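Local coordinates for protein dihydropteroate synthase (Anaplasma phagocytophilum, PDB 6UCZ) that probably joins a dihydropterin diphosphate to p-aminobenzoate to give dihydropteroate, a step of folate synthesis, and binds a pterin monophosphate here, at residues Ala152-Phe160 against Ile181-Leu192; Lys228-Ser239 against Leu265-His276. All coordinates share one frame; numbering follows the deposited sequence.

How the contacts relate
Both contacts are buried in the wall of a TIM barrel of parallel strands, and both touch the bound pterin. Contact 1 sets strand 153-157 against helix 174-194 on the outside of the barrel; no hydrogen bond joins its two segments, and it is held by aliphatic packing and an aromatic cluster. Contact 2 pairs two neighbouring strands, 235-236 and 272-275, through backbone hydrogen bonds, with a salt bridge at one end and phosphate-facing residues at the other. The centres of contact 1 and contact 2 are about 15 Å apart. Between them Val189 CG1 packs on Phe232 CZ at 3.6 Å, while Ile155 of contact 1 meets Cys235 of contact 2.

Contact 1: Ala152-Phe160 against Ile181-Leu192; sequences AKIIIMHHF and IIEWLCSRVDTL. With PMM (pterin-6-yl-methyl-monophosphate), chain C.
His158 lies over one face of the Trp184 indole and the Arg188 guanidinium over the other. His158 turns an edge to its face, CD2 lying 3.4 Å from Trp184 CD2 with the planes at 62°, an edge-to-face pair. On the opposite side, Arg188 NH1 bonds back to Trp184 O at 3.3 Å while NE goes to Gly137 O. Trp184 in turn directs its own edge at the face of His159, completing an aromatic cluster. With CG anti to the backbone N (chi1 -180°), the His158 ring extends toward the helix, where Ile181 CG1 sits squarely over its centre, 3.7 Å from the centroid, as a CH-pi contact; its ND1 is hydrogen-bonded to Lys212. Met157 O is buried 3.2 Å from Trp184 CH2 and has no polar partner. Further along, Ile156 slides past Leu185, CG1 to CD2 at 4.0 Å, and rests CD1 on Arg188 CB, while its CG2 meets Leu192 tip to tip. Met157 points the other way, its SD 3.5 Å from PMM N3. This is a barrel strand packed on its outer helix: strand 153-157, flanked by strands 131-134 and 202-205, turns one side to helix 174-194 and the other to the pterin pocket.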
loop_
_atom_site.group_PDB
_atom_site.type_symbol
_atom_site.label_atom_id
_atom_site.label_comp_id
_atom_site.label_asym_id
_atom_site.label_seq_id
_atom_site.Cartn_x
_atom_site.Cartn_y
_atom_site.Cartn_z
ATOM N N ALA A 152 6.164 14.930 -2.722
ATOM C CA ALA A 152 5.247 13.821 -2.920
ATOM C C ALA A 152 4.587 13.390 -1.615
ATOM O O ALA A 152 5.112 13.591 -0.518
ATOM C CB ALA A 152 5.988 12.618 -3.505
ATOM N N LYS A 153 3.417 12.782 -1.749
ATOM C CA LYS A 153 2.839 12.061 -0.628
ATOM C C LYS A 153 3.557 10.723 -0.512
ATOM O O LYS A 153 3.986 10.137 -1.516
ATOM C CB LYS A 153 1.341 11.854 -0.835
ATOM C CG LYS A 153 0.583 13.152 -1.058
ATOM C CD LYS A 153 -0.879 12.903 -1.429
ATOM C CE LYS A 153 -1.126 13.194 -2.908
ATOM N NZ LYS A 153 -2.565 13.461 -3.207
ATOM N N ILE A 154 3.686 10.224 0.714
ATOM C CA ILE A 154 4.426 8.986 0.925
ATOM C C ILE A 154 3.704 8.074 1.905
ATOM O O ILE A 154 3.302 8.503 2.990
ATOM C CB ILE A 154 5.873 9.269 1.384
ATOM C CG1 ILE A 154 6.582 7.964 1.741
ATOM C CG2 ILE A 154 5.911 10.275 2.534
ATOM C CD1 ILE A 154 8.098 8.074 1.645
ATOM N N ILE A 155 3.536 6.814 1.518
ATOM C CA ILE A 155 3.080 5.760 2.417
ATOM C C ILE A 155 4.306 5.034 2.952
ATOM O O ILE A 155 5.182 4.634 2.174
ATOM C CB ILE A 155 2.157 4.766 1.694
ATOM C CG1 ILE A 155 1.019 5.504 0.990
ATOM C CG2 ILE A 155 1.594 3.722 2.692
ATOM C CD1 ILE A 155 0.328 4.653 -0.059
ATOM N N ILE A 156 4.381 4.869 4.272
ATOM C CA ILE A 156 5.391 4.026 4.908
ATOM C C ILE A 156 4.677 2.834 5.533
ATOM O O ILE A 156 3.701 3.007 6.277
ATOM C CB ILE A 156 6.233 4.801 5.938
ATOM C CG1 ILE A 156 5.339 5.589 6.905
ATOM C CG2 ILE A 156 7.222 5.737 5.224
ATOM C CD1 ILE A 156 6.131 6.274 8.038
ATOM N N MET A 157 5.150 1.627 5.221
ATOM C CA MET A 157 4.494 0.380 5.611
ATOM C C MET A 157 5.338 -0.380 6.631
ATOM O O MET A 157 6.548 -0.542 6.434
ATOM C CB MET A 157 4.280 -0.514 4.390
ATOM C CG MET A 157 3.370 -1.707 4.681
ATOM S SD MET A 157 3.585 -3.005 3.466
ATOM C CE MET A 157 5.184 -3.681 3.979
ATOM N N HIS A 158 4.701 -0.876 7.697
ATOM C CA HIS A 158 5.424 -1.650 8.704
ATOM C C HIS A 158 5.762 -3.050 8.195
ATOM O O HIS A 158 4.935 -3.714 7.564
ATOM C CB HIS A 158 4.603 -1.779 9.989
ATOM C CG HIS A 158 5.310 -2.558 11.058
ATOM N ND1 HIS A 158 5.311 -3.936 11.100
ATOM C CD2 HIS A 158 6.097 -2.150 12.085
ATOM C CE1 HIS A 158 6.046 -4.344 12.122
ATOM N NE2 HIS A 158 6.525 -3.280 12.741
ATOM N N HIS A 159 6.972 -3.520 8.514
ATOM C CA HIS A 159 7.369 -4.898 8.238
ATOM C C HIS A 159 8.437 -5.366 9.227
ATOM O O HIS A 159 9.038 -4.568 9.949
ATOM C CB HIS A 159 7.854 -5.042 6.791
ATOM C CG HIS A 159 9.036 -4.180 6.473
ATOM N ND1 HIS A 159 10.323 -4.525 6.823
ATOM C CD2 HIS A 159 9.118 -2.966 5.880
ATOM C CE1 HIS A 159 11.155 -3.573 6.433
ATOM N NE2 HIS A 159 10.450 -2.618 5.851
ATOM N N PHE A 160 8.604 -6.687 9.308
ATOM C CA PHE A 160 9.681 -7.345 10.061
ATOM C C PHE A 160 10.822 -7.767 9.144
ATOM O O PHE A 160 11.382 -8.862 9.276
ATOM C CB PHE A 160 9.113 -8.552 10.809
ATOM C CG PHE A 160 8.153 -8.190 11.905
ATOM C CD1 PHE A 160 8.608 -7.741 13.127
ATOM C CD2 PHE A 160 6.782 -8.188 11.662
ATOM C CE1 PHE A 160 7.729 -7.393 14.127
ATOM C CE2 PHE A 160 5.886 -7.829 12.655
ATOM C CZ PHE A 160 6.353 -7.429 13.891
ATOM N N ILE A 181 4.147 -1.585 16.303
ATOM C CA ILE A 181 3.961 -1.039 14.963
ATOM C C ILE A 181 3.883 0.477 15.025
ATOM O O ILE A 181 4.492 1.179 14.210
ATOM C CB ILE A 181 2.697 -1.630 14.309
ATOM C CG1 ILE A 181 2.886 -3.107 13.961
ATOM C CG2 ILE A 181 2.273 -0.798 13.065
ATOM C CD1 ILE A 181 1.583 -3.796 13.575
ATOM N N ILE A 182 3.149 1.003 16.005
ATOM C CA ILE A 182 2.988 2.448 16.126
ATOM C C ILE A 182 4.327 3.118 16.430
ATOM O O ILE A 182 4.670 4.154 15.841
ATOM C CB ILE A 182 1.921 2.765 17.189
ATOM C CG1 ILE A 182 0.518 2.494 16.618
ATOM C CG2 ILE A 182 2.078 4.182 17.733
ATOM C CD1 ILE A 182 -0.560 2.456 17.654
ATOM N N GLU A 183 5.116 2.534 17.330
ATOM C CA GLU A 183 6.416 3.131 17.639
ATOM C C GLU A 183 7.343 3.083 16.429
ATOM O O GLU A 183 8.056 4.054 16.139
ATOM C CB GLU A 183 7.042 2.426 18.843
ATOM N N TRP A 184 7.337 1.965 15.703
ATOM C CA TRP A 184 8.169 1.830 14.509
ATOM C C TRP A 184 7.810 2.895 13.471
ATOM O O TRP A 184 8.690 3.588 12.932
ATOM C CB TRP A 184 7.972 0.413 13.965
ATOM C CG TRP A 184 8.831 -0.122 12.821
ATOM C CD1 TRP A 184 9.894 -0.970 12.928
ATOM C CD2 TRP A 184 8.611 0.063 11.412
ATOM N NE1 TRP A 184 10.367 -1.303 11.680
ATOM C CE2 TRP A 184 9.598 -0.678 10.735
ATOM C CE3 TRP A 184 7.691 0.804 10.662
ATOM C CZ2 TRP A 184 9.698 -0.693 9.344
ATOM C CZ3 TRP A 184 7.786 0.782 9.283
ATOM C CH2 TRP A 184 8.774 0.032 8.635
ATOM N N LEU A 185 6.508 3.060 13.208
ATOM C CA LEU A 185 6.036 4.075 12.271
ATOM C C LEU A 185 6.350 5.483 12.757
ATOM O O LEU A 185 6.754 6.345 11.964
ATOM C CB LEU A 185 4.533 3.905 12.045
ATOM C CG LEU A 185 4.188 2.669 11.222
ATOM C CD1 LEU A 185 2.702 2.392 11.294
ATOM C CD2 LEU A 185 4.618 2.884 9.774
ATOM N N CYS A 186 6.168 5.740 14.057
ATOM C CA CYS A 186 6.398 7.086 14.573
ATOM C C CYS A 186 7.860 7.489 14.458
ATOM O O CYS A 186 8.164 8.662 14.216
ATOM C CB CYS A 186 5.932 7.184 16.025
ATOM S SG CYS A 186 4.136 7.298 16.208
ATOM N N SER A 187 8.777 6.537 14.639
ATOM C CA SER A 187 10.195 6.828 14.439
ATOM C C SER A 187 10.474 7.257 13.001
ATOM O O SER A 187 11.315 8.134 12.755
ATOM C CB SER A 187 11.031 5.606 14.821
ATOM O OG SER A 187 12.290 5.627 14.183
ATOM N N ARG A 188 9.793 6.625 12.039
ATOM C CA ARG A 188 9.985 6.952 10.631
ATOM C C ARG A 188 9.315 8.270 10.259
ATOM O O ARG A 188 9.834 9.017 9.422
ATOM C CB ARG A 188 9.488 5.798 9.770
ATOM C CG ARG A 188 10.551 4.718 9.649
ATOM C CD ARG A 188 9.980 3.341 9.848
ATOM N NE ARG A 188 10.999 2.316 9.664
ATOM C CZ ARG A 188 11.666 1.737 10.661
ATOM N NH1 ARG A 188 11.412 2.077 11.919
ATOM N NH2 ARG A 188 12.576 0.812 10.396
ATOM N N VAL A 189 8.140 8.547 10.832
ATOM C CA VAL A 189 7.531 9.865 10.678
ATOM C C VAL A 189 8.510 10.947 11.110
ATOM O O VAL A 189 8.699 11.954 10.414
ATOM C CB VAL A 189 6.217 9.954 11.476
ATOM C CG1 VAL A 189 5.732 11.393 11.536
ATOM C CG2 VAL A 189 5.158 9.072 10.856
ATOM N N ASP A 190 9.151 10.751 12.269
ATOM C CA ASP A 190 10.107 11.737 12.766
ATOM C C ASP A 190 11.261 11.924 11.795
ATOM O O ASP A 190 11.702 13.053 11.550
ATOM C CB ASP A 190 10.640 11.328 14.139
ATOM C CG ASP A 190 9.612 11.486 15.240
ATOM O OD1 ASP A 190 8.683 12.306 15.082
ATOM O OD2 ASP A 190 9.742 10.794 16.269
ATOM N N THR A 191 11.771 10.825 11.234
ATOM C CA THR A 191 12.854 10.931 10.263
ATOM C C THR A 191 12.433 11.773 9.065
ATOM O O THR A 191 13.172 12.663 8.625
ATOM C CB THR A 191 13.295 9.534 9.827
ATOM O OG1 THR A 191 13.800 8.825 10.967
ATOM C CG2 THR A 191 14.375 9.615 8.758
ATOM N N LEU A 192 11.240 11.512 8.532
ATOM C CA LEU A 192 10.761 12.242 7.360
ATOM C C LEU A 192 10.631 13.736 7.642
ATOM O O LEU A 192 11.082 14.572 6.850
ATOM C CB LEU A 192 9.409 11.669 6.917
ATOM C CG LEU A 192 9.396 10.256 6.332
ATOM C CD1 LEU A 192 7.968 9.723 6.230
ATOM C CD2 LEU A 192 10.062 10.266 4.975
HETATM N N5 PMM C . 1.276 -5.293 0.330
HETATM C C6 PMM C . 2.009 -5.714 -0.707
HETATM C C7 PMM C . 2.747 -4.825 -1.465
HETATM N N8 PMM C . 2.808 -3.508 -1.234
HETATM N N1 PMM C . 2.120 -1.737 0.028
HETATM C C2 PMM C . 1.423 -1.256 1.051
HETATM N N2 PMM C . 1.465 0.052 1.327
HETATM N N3 PMM C . 0.658 -2.042 1.870
HETATM C C4 PMM C . 0.522 -3.407 1.754
HETATM O O4 PMM C . -0.165 -4.049 2.547
HETATM C C4A PMM C . 1.283 -3.984 0.626
HETATM C C8A PMM C . 2.070 -3.097 -0.195
HETATM C C9 PMM C . 2.019 -7.203 -0.945
HETATM O O10 PMM C . 0.733 -7.611 -1.456
HETATM P PA PMM C . 0.516 -8.072 -2.992
HETATM O O1P PMM C . -0.920 -8.621 -3.022
HETATM O O2P PMM C . 1.447 -9.248 -3.254
HETATM O O3P PMM C . 0.738 -6.919 -3.913
#

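Contact 2: Lys228-Ser239 against Leu265-His276; sequences KKLGFPVCVGHS and LAQQQVDFLRVH. With PMM (pterin-6-yl-methyl-monophosphate), chain C.
This is the last strand pairing of a beta-alpha-beta unit in the barrel: strand 235-236, helix 255-267 and strand 272-275, with the two strands parallel. Val236 bonds at both its backbone N and O: N gives to Phe272 O, and O accepts from Arg274 N, nearly straight at 175°. At the entry to the pair, Asp271 OD1 takes two donors: Lys228 NZ at 2.8 Å, a salt bridge on the syn side, and Val234 N at 2.9 Å, from above the carboxylate plane. Bends at chi2 and chi3 curl Lys228 back so that NZ also reaches the carbonyl O of Gln269, the C-prime residue of the Schellman motif that ends the helix. Leu265 CD1 touches Val236 CG1 and also lies over the face of the His238 ring, 3.8 Å from its centroid; His238 NE2 bonds to Ser262. At the other end lies the ligand. Arg274, extended from CG to NE, lays its guanidinium over the pterin, CZ 3.3 Å from PMM N8, and NH1 bonds to PMM O3P at 3.3 Å; Asp71 and Asp114 form salt bridges with NE and NH2. Ser239 OG and His276 ND1 share a 2.7 Å hydrogen bond, and the His276 ring has PMM O1P at its edge. Strand 272-275 continues the sheet to strand 31-37, while Pro233 and Cys235 close the barrel through backbone bonds to Leu204 of strand 202-205, the neighbour of strand 153-157.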
loop_
_atom_site.group_PDB
_atom_site.type_symbol
_atom_site.label_atom_id
_atom_site.label_comp_id
_atom_site.label_asym_id
_atom_site.label_seq_id
_atom_site.Cartn_x
_atom_site.Cartn_y
_atom_site.Cartn_z
ATOM N N LYS A 228 -5.342 5.126 13.519
ATOM C CA LYS A 228 -5.928 6.362 13.009
ATOM C C LYS A 228 -5.851 7.489 14.032
ATOM O O LYS A 228 -5.755 8.662 13.652
ATOM C CB LYS A 228 -7.389 6.122 12.627
ATOM C CG LYS A 228 -7.595 5.345 11.340
ATOM C CD LYS A 228 -7.556 6.272 10.155
ATOM C CE LYS A 228 -8.576 7.389 10.308
ATOM N NZ LYS A 228 -8.391 8.386 9.239
ATOM N N LYS A 229 -5.896 7.160 15.330
ATOM C CA LYS A 229 -5.871 8.173 16.380
ATOM C C LYS A 229 -4.560 8.940 16.417
ATOM O O LYS A 229 -4.467 9.941 17.133
ATOM C CB LYS A 229 -6.133 7.540 17.748
ATOM N N LEU A 230 -3.550 8.495 15.672
ATOM C CA LEU A 230 -2.299 9.235 15.585
ATOM C C LEU A 230 -2.464 10.536 14.810
ATOM O O LEU A 230 -1.612 11.426 14.928
ATOM C CB LEU A 230 -1.233 8.360 14.934
ATOM C CG LEU A 230 -0.646 7.264 15.819
ATOM C CD1 LEU A 230 0.394 6.472 15.056
ATOM C CD2 LEU A 230 -0.037 7.877 17.060
ATOM N N GLY A 231 -3.539 10.667 14.030
ATOM C CA GLY A 231 -3.812 11.879 13.286
ATOM C C GLY A 231 -3.333 11.885 11.851
ATOM O O GLY A 231 -3.565 12.874 11.148
ATOM N N PHE A 232 -2.656 10.837 11.405
ATOM C CA PHE A 232 -2.196 10.666 10.040
ATOM C C PHE A 232 -3.185 9.830 9.240
ATOM O O PHE A 232 -3.821 8.923 9.783
ATOM C CB PHE A 232 -0.828 9.975 10.017
ATOM C CG PHE A 232 0.262 10.785 10.648
ATOM C CD1 PHE A 232 0.474 10.732 12.012
ATOM C CD2 PHE A 232 1.072 11.604 9.876
ATOM C CE1 PHE A 232 1.477 11.484 12.597
ATOM C CE2 PHE A 232 2.068 12.361 10.451
ATOM C CZ PHE A 232 2.274 12.300 11.813
ATOM N N PRO A 233 -3.306 10.090 7.939
ATOM C CA PRO A 233 -4.062 9.173 7.080
ATOM C C PRO A 233 -3.447 7.784 7.105
ATOM O O PRO A 233 -2.230 7.616 7.262
ATOM C CB PRO A 233 -3.957 9.806 5.690
ATOM C CG PRO A 233 -3.545 11.237 5.941
ATOM C CD PRO A 233 -2.722 11.212 7.184
ATOM N N VAL A 234 -4.310 6.783 6.950
ATOM C CA VAL A 234 -3.936 5.380 7.046
ATOM C C VAL A 234 -4.240 4.681 5.729
ATOM O O VAL A 234 -5.273 4.936 5.102
ATOM C CB VAL A 234 -4.672 4.708 8.224
ATOM C CG1 VAL A 234 -4.541 3.198 8.161
ATOM C CG2 VAL A 234 -4.125 5.248 9.544
ATOM N N CYS A 235 -3.322 3.819 5.304
ATOM C CA CYS A 235 -3.522 2.911 4.185
ATOM C C CYS A 235 -3.537 1.475 4.702
ATOM O O CYS A 235 -2.705 1.097 5.535
ATOM C CB CYS A 235 -2.411 3.074 3.141
ATOM S SG CYS A 235 -2.486 1.927 1.750
ATOM N N VAL A 236 -4.469 0.664 4.207
ATOM C CA VAL A 236 -4.508 -0.745 4.580
ATOM C C VAL A 236 -4.478 -1.601 3.320
ATOM O O VAL A 236 -5.274 -1.387 2.397
ATOM C CB VAL A 236 -5.746 -1.081 5.433
ATOM C CG1 VAL A 236 -5.852 -2.595 5.639
ATOM C CG2 VAL A 236 -5.665 -0.347 6.759
ATOM N N GLY A 237 -3.577 -2.587 3.297
ATOM C CA GLY A 237 -3.490 -3.532 2.196
ATOM C C GLY A 237 -3.845 -4.943 2.619
ATOM O O GLY A 237 -2.972 -5.765 2.935
ATOM N N HIS A 238 -5.148 -5.227 2.654
ATOM C CA HIS A 238 -5.667 -6.519 3.083
ATOM C C HIS A 238 -5.988 -7.447 1.921
ATOM O O HIS A 238 -6.255 -8.629 2.151
ATOM C CB HIS A 238 -6.941 -6.311 3.919
ATOM C CG HIS A 238 -8.037 -5.604 3.172
ATOM N ND1 HIS A 238 -7.872 -4.351 2.615
ATOM C CD2 HIS A 238 -9.310 -5.974 2.890
ATOM C CE1 HIS A 238 -8.991 -3.983 2.016
ATOM N NE2 HIS A 238 -9.883 -4.948 2.174
ATOM N N SER A 239 -5.963 -6.935 0.691
ATOM C CA SER A 239 -6.586 -7.614 -0.439
ATOM C C SER A 239 -5.927 -8.953 -0.743
ATOM O O SER A 239 -4.735 -9.009 -1.038
ATOM C CB SER A 239 -6.545 -6.700 -1.662
ATOM O OG SER A 239 -7.216 -7.302 -2.741
ATOM N N LEU A 265 -13.439 -1.511 7.006
ATOM C CA LEU A 265 -12.339 -0.550 7.030
ATOM C C LEU A 265 -12.803 0.829 6.566
ATOM O O LEU A 265 -12.433 1.850 7.156
ATOM C CB LEU A 265 -11.197 -1.055 6.153
ATOM C CG LEU A 265 -10.503 -2.331 6.618
ATOM C CD1 LEU A 265 -9.505 -2.753 5.554
ATOM C CD2 LEU A 265 -9.815 -2.107 7.960
ATOM N N ALA A 266 -13.641 0.879 5.529
ATOM C CA ALA A 266 -14.186 2.166 5.097
ATOM C C ALA A 266 -15.013 2.813 6.204
ATOM O O ALA A 266 -14.932 4.029 6.419
ATOM C CB ALA A 266 -15.022 1.985 3.823
ATOM N N GLN A 267 -15.781 2.009 6.956
ATOM C CA GLN A 267 -16.552 2.553 8.068
ATOM C C GLN A 267 -15.668 3.140 9.164
ATOM O O GLN A 267 -16.091 4.070 9.862
ATOM C CB GLN A 267 -17.461 1.470 8.647
ATOM C CG GLN A 267 -18.565 1.077 7.708
ATOM C CD GLN A 267 -19.497 0.061 8.316
ATOM O OE1 GLN A 267 -19.258 -1.148 8.259
ATOM N NE2 GLN A 267 -20.569 0.549 8.914
ATOM N N GLN A 268 -14.454 2.606 9.349
ATOM C CA GLN A 268 -13.471 3.138 10.284
ATOM C C GLN A 268 -12.722 4.355 9.733
ATOM O O GLN A 268 -11.734 4.783 10.347
ATOM C CB GLN A 268 -12.461 2.048 10.654
ATOM C CG GLN A 268 -13.084 0.735 11.104
ATOM C CD GLN A 268 -13.991 0.884 12.298
ATOM O OE1 GLN A 268 -13.633 1.515 13.293
ATOM N NE2 GLN A 268 -15.178 0.300 12.208
ATOM N N GLN A 269 -13.131 4.873 8.571
ATOM C CA GLN A 269 -12.516 6.041 7.928
ATOM C C GLN A 269 -11.061 5.802 7.538
ATOM O O GLN A 269 -10.259 6.742 7.525
ATOM C CB GLN A 269 -12.621 7.303 8.798
ATOM C CG GLN A 269 -14.049 7.687 9.162
ATOM C CD GLN A 269 -14.945 7.792 7.938
ATOM O OE1 GLN A 269 -15.952 7.091 7.831
ATOM N NE2 GLN A 269 -14.576 8.666 7.005
ATOM N N VAL A 270 -10.717 4.560 7.189
ATOM C CA VAL A 270 -9.395 4.292 6.635
ATOM C C VAL A 270 -9.260 5.053 5.325
ATOM O O VAL A 270 -10.168 5.042 4.488
ATOM C CB VAL A 270 -9.173 2.783 6.451
ATOM C CG1 VAL A 270 -7.872 2.539 5.674
ATOM C CG2 VAL A 270 -9.133 2.094 7.820
ATOM N N ASP A 271 -8.131 5.747 5.153
ATOM C CA ASP A 271 -8.056 6.732 4.078
ATOM C C ASP A 271 -7.744 6.102 2.730
ATOM O O ASP A 271 -8.177 6.623 1.695
ATOM C CB ASP A 271 -7.025 7.802 4.431
ATOM C CG ASP A 271 -7.277 8.417 5.799
ATOM O OD1 ASP A 271 -7.070 7.708 6.810
ATOM O OD2 ASP A 271 -7.676 9.601 5.867
ATOM N N PHE A 272 -7.026 4.982 2.715
ATOM C CA PHE A 272 -6.659 4.321 1.468
ATOM C C PHE A 272 -6.825 2.821 1.631
ATOM O O PHE A 272 -6.350 2.253 2.621
ATOM C CB PHE A 272 -5.201 4.628 1.075
ATOM C CG PHE A 272 -4.917 6.089 0.842
ATOM C CD1 PHE A 272 -4.540 6.917 1.885
ATOM C CD2 PHE A 272 -5.016 6.626 -0.424
ATOM C CE1 PHE A 272 -4.274 8.256 1.662
ATOM C CE2 PHE A 272 -4.754 7.962 -0.656
ATOM C CZ PHE A 272 -4.387 8.780 0.389
ATOM N N LEU A 273 -7.427 2.170 0.635
ATOM C CA LEU A 273 -7.496 0.711 0.584
ATOM C C LEU A 273 -6.761 0.236 -0.659
ATOM O O LEU A 273 -7.104 0.637 -1.773
ATOM C CB LEU A 273 -8.945 0.215 0.559
ATOM C CG LEU A 273 -9.798 0.535 1.776
ATOM C CD1 LEU A 273 -11.205 -0.047 1.595
ATOM C CD2 LEU A 273 -9.120 -0.041 3.033
ATOM N N ARG A 274 -5.752 -0.614 -0.468
ATOM C CA ARG A 274 -4.933 -1.130 -1.559
ATOM C C ARG A 274 -5.481 -2.500 -1.942
ATOM O O ARG A 274 -5.377 -3.457 -1.161
ATOM C CB ARG A 274 -3.467 -1.187 -1.118
ATOM C CG ARG A 274 -2.486 -1.567 -2.199
ATOM C CD ARG A 274 -1.025 -1.643 -1.657
ATOM N NE ARG A 274 -0.131 -2.061 -2.732
ATOM C CZ ARG A 274 0.096 -3.330 -3.070
ATOM N NH1 ARG A 274 -0.486 -4.318 -2.396
ATOM N NH2 ARG A 274 0.903 -3.612 -4.082
ATOM N N VAL A 275 -6.093 -2.589 -3.124
ATOM C CA VAL A 275 -6.962 -3.712 -3.457
ATOM C C VAL A 275 -6.711 -4.163 -4.885
ATOM O O VAL A 275 -6.272 -3.385 -5.741
ATOM C CB VAL A 275 -8.461 -3.346 -3.281
ATOM C CG1 VAL A 275 -8.773 -3.073 -1.822
ATOM C CG2 VAL A 275 -8.830 -2.138 -4.184
ATOM N N HIS A 276 -7.015 -5.439 -5.141
ATOM C CA HIS A 276 -6.979 -5.964 -6.504
ATOM C C HIS A 276 -8.275 -5.658 -7.255
ATOM O O HIS A 276 -8.243 -5.210 -8.406
ATOM C CB HIS A 276 -6.714 -7.474 -6.480
ATOM C CG HIS A 276 -5.411 -7.845 -5.830
ATOM N ND1 HIS A 276 -5.275 -8.009 -4.468
ATOM C CD2 HIS A 276 -4.182 -8.057 -6.359
ATOM C CE1 HIS A 276 -4.022 -8.324 -4.186
ATOM N NE2 HIS A 276 -3.336 -8.351 -5.316
HETATM N N5 PMM C . 1.276 -5.293 0.330
HETATM C C6 PMM C . 2.009 -5.714 -0.707
HETATM C C7 PMM C . 2.747 -4.825 -1.465
HETATM N N8 PMM C . 2.808 -3.508 -1.234
HETATM N N1 PMM C . 2.120 -1.737 0.028
HETATM C C2 PMM C . 1.423 -1.256 1.051
HETATM N N2 PMM C . 1.465 0.052 1.327
HETATM N N3 PMM C . 0.658 -2.042 1.870
HETATM C C4 PMM C . 0.522 -3.407 1.754
HETATM O O4 PMM C . -0.165 -4.049 2.547
HETATM C C4A PMM C . 1.283 -3.984 0.626
HETATM C C8A PMM C . 2.070 -3.097 -0.195
HETATM C C9 PMM C . 2.019 -7.203 -0.945
HETATM O O10 PMM C . 0.733 -7.611 -1.456
HETATM P PA PMM C . 0.516 -8.072 -2.992
HETATM O O1P PMM C . -0.920 -8.621 -3.022
HETATM O O2P PMM C . 1.447 -9.248 -3.254
HETATM O O3P PMM C . 0.738 -6.919 -3.913
HETATM O O HOH W 1 -7.083 11.297 8.254
#